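Local coordinates for golgin subfamily A member 4 (Homo sapiens, PDB 1UPT), which takes part in vesicle trafficking at the Golgi apparatus, including endosome-to-Golgi transport, and binds small GTPases, here represented by its C-terminal GRIP domain, at residues B[14-19]-B[24-29]. Residues are numbered along the deposited sequence; the frame is centred on the assembly and turned at random.
Sequences LFEYMM and KTMAKV
Glu16 meets selenomethionine Met26 through its aliphatic base: Glu16 CB lies 4.0 Å from Met26 CG and equally far from the selenium. Its carboxylate turns away from helix 23-33, because the chain bends at chi2 (-63°), and OE2 forms a salt bridge with Arg21 in the connecting turn.

One residue on, Tyr17 is at the point where the two backbones come nearest, its CA 5.7 Å from that of Met26. So short a separation brings the side-chain roots together, with Tyr17 CB 3.7 Å from Met26 CB, and places Met26 CG 3.9 Å from the backbone N of Tyr17. Beyond this point the two side chains run past each other in opposite directions. The Tyr17 ring extends to Ala27 because chi1 (179°) sets CG opposite the backbone N; the methyl carbon CB of Ala27 lies obliquely to the ring, 4.2 Å from Tyr17 CE1. Met26 instead bends at chi2 so that its selenium passes beside Glu16 CB, and a second bend at chi3 turns its methyl away from helix 5-18.

The segment axes approach to 9.0 Å at 137° between their N-to-C directions, which describes a splayed antiparallel helical hairpin formed by the first two of the three helices of this GRIP chain. Helix 38-57 packs against Tyr17 and Ala27 through Glu48, while Met18 of the second subunit touches the same pair. On the other flank, an aromatic side chain of the partner protein's chain packs on Glu16 and Met26.

No hydrogen bond joins the two segments, and the touching atoms are nearly all carbon or selenium, which implies that their mutual adhesion rests on van der Waals and hydrophobic packing.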
loop_
_atom_site.group_PDB
_atom_site.type_symbol
_atom_site.label_atom_id
_atom_site.label_comp_id
_atom_site.label_asym_id
_atom_site.label_seq_id
_atom_site.Cartn_x
_atom_site.Cartn_y
_atom_site.Cartn_z
ATOM N N LEU B 14 -3.380 -1.647 5.332
ATOM C CA LEU B 14 -4.177 -1.948 4.152
ATOM C C LEU B 14 -5.287 -2.896 4.500
ATOM O O LEU B 14 -6.332 -2.848 3.890
ATOM C CB LEU B 14 -3.338 -2.523 3.017
ATOM C CG LEU B 14 -2.795 -1.421 2.125
ATOM C CD1 LEU B 14 -1.655 -1.939 1.340
ATOM C CD2 LEU B 14 -3.885 -0.832 1.228
ATOM N N PHE B 15 -5.074 -3.751 5.494
ATOM C CA PHE B 15 -6.109 -4.683 5.867
ATOM C C PHE B 15 -7.294 -3.921 6.435
ATOM O O PHE B 15 -8.407 -4.133 6.000
ATOM C CB PHE B 15 -5.608 -5.753 6.840
ATOM C CG PHE B 15 -6.684 -6.727 7.243
ATOM C CD1 PHE B 15 -7.252 -7.577 6.303
ATOM C CD2 PHE B 15 -7.156 -6.763 8.552
ATOM C CE1 PHE B 15 -8.268 -8.450 6.653
ATOM C CE2 PHE B 15 -8.175 -7.645 8.916
ATOM C CZ PHE B 15 -8.732 -8.493 7.958
ATOM N N GLU B 16 -7.039 -3.010 7.373
ATOM C CA GLU B 16 -8.109 -2.152 7.908
ATOM C C GLU B 16 -8.804 -1.350 6.800
ATOM O O GLU B 16 -10.019 -1.330 6.714
ATOM C CB GLU B 16 -7.590 -1.209 9.001
ATOM C CG GLU B 16 -6.925 -1.901 10.184
ATOM C CD GLU B 16 -7.905 -2.783 10.927
ATOM O OE1 GLU B 16 -8.822 -2.217 11.551
ATOM O OE2 GLU B 16 -7.801 -4.024 10.834
ATOM N N TYR B 17 -8.029 -0.738 5.918
ATOM C CA TYR B 17 -8.593 0.053 4.830
ATOM C C TYR B 17 -9.491 -0.754 3.880
ATOM O O TYR B 17 -10.603 -0.355 3.562
ATOM C CB TYR B 17 -7.468 0.712 4.036
ATOM C CG TYR B 17 -7.936 1.539 2.877
ATOM C CD1 TYR B 17 -8.542 2.771 3.060
ATOM C CD2 TYR B 17 -7.746 1.100 1.578
ATOM C CE1 TYR B 17 -8.977 3.524 1.974
ATOM C CE2 TYR B 17 -8.169 1.845 0.501
ATOM C CZ TYR B 17 -8.791 3.043 0.700
ATOM O OH TYR B 17 -9.175 3.754 -0.407
HETATM N N MSE B 18 -8.992 -1.898 3.449
HETATM C CA MSE B 18 -9.697 -2.740 2.501
HETATM C C MSE B 18 -10.908 -3.421 3.130
HETATM O O MSE B 18 -11.820 -3.764 2.425
HETATM C CB MSE B 18 -8.724 -3.755 1.881
HETATM C CG MSE B 18 -7.739 -3.032 0.994
HETATM SE SE MSE B 18 -6.341 -4.164 0.290
HETATM C CE MSE B 18 -6.975 -4.324 -1.534
HETATM N N MSE B 19 -10.927 -3.529 4.461
HETATM C CA MSE B 19 -12.074 -4.056 5.225
HETATM C C MSE B 19 -13.066 -2.962 5.661
HETATM O O MSE B 19 -14.048 -3.248 6.336
HETATM C CB MSE B 19 -11.567 -4.835 6.438
HETATM C CG MSE B 19 -10.804 -6.116 6.072
HETATM SE SE MSE B 19 -11.861 -7.254 4.856
HETATM C CE MSE B 19 -13.150 -7.971 6.255
ATOM N N LYS B 24 -10.543 6.909 6.200
ATOM C CA LYS B 24 -9.861 8.181 5.997
ATOM C C LYS B 24 -8.468 8.208 6.582
ATOM O O LYS B 24 -7.507 8.618 5.913
ATOM C CB LYS B 24 -10.633 9.376 6.587
ATOM C CG LYS B 24 -10.309 10.687 5.815
ATOM C CD LYS B 24 -10.336 11.927 6.674
ATOM C CE LYS B 24 -9.887 13.163 5.843
ATOM N NZ LYS B 24 -10.527 14.428 6.301
ATOM N N THR B 25 -8.372 7.770 7.828
ATOM C CA THR B 25 -7.094 7.726 8.504
ATOM C C THR B 25 -6.134 6.814 7.765
ATOM O O THR B 25 -5.005 7.203 7.487
ATOM C CB THR B 25 -7.261 7.294 9.939
ATOM O OG1 THR B 25 -8.124 8.226 10.617
ATOM C CG2 THR B 25 -5.906 7.389 10.664
HETATM N N MSE B 26 -6.611 5.620 7.435
HETATM C CA MSE B 26 -5.816 4.646 6.685
HETATM C C MSE B 26 -5.386 5.206 5.325
HETATM O O MSE B 26 -4.270 4.947 4.886
HETATM C CB MSE B 26 -6.555 3.322 6.500
HETATM C CG MSE B 26 -6.913 2.501 7.765
HETATM SE SE MSE B 26 -5.433 2.160 9.034
HETATM C CE MSE B 26 -5.452 3.754 10.172
ATOM N N ALA B 27 -6.255 5.968 4.648
ATOM C CA ALA B 27 -5.883 6.525 3.345
ATOM C C ALA B 27 -4.757 7.534 3.511
ATOM O O ALA B 27 -3.830 7.585 2.694
ATOM C CB ALA B 27 -7.046 7.195 2.657
ATOM N N LYS B 28 -4.835 8.348 4.562
ATOM C CA LYS B 28 -3.705 9.226 4.883
ATOM C C LYS B 28 -2.404 8.445 5.137
ATOM O O LYS B 28 -1.329 8.805 4.645
ATOM C CB LYS B 28 -4.001 10.079 6.106
ATOM C CG LYS B 28 -5.071 11.104 5.852
ATOM C CD LYS B 28 -5.596 11.715 7.143
ATOM C CE LYS B 28 -4.724 12.826 7.634
ATOM N NZ LYS B 28 -5.482 13.549 8.729
ATOM N N VAL B 29 -2.495 7.391 5.932
ATOM C CA VAL B 29 -1.308 6.620 6.236
ATOM C C VAL B 29 -0.693 5.986 4.954
ATOM O O VAL B 29 0.502 6.055 4.745
ATOM C CB VAL B 29 -1.593 5.480 7.219
ATOM C CG1 VAL B 29 -0.351 4.646 7.413
ATOM C CG2 VAL B 29 -2.080 6.003 8.572
#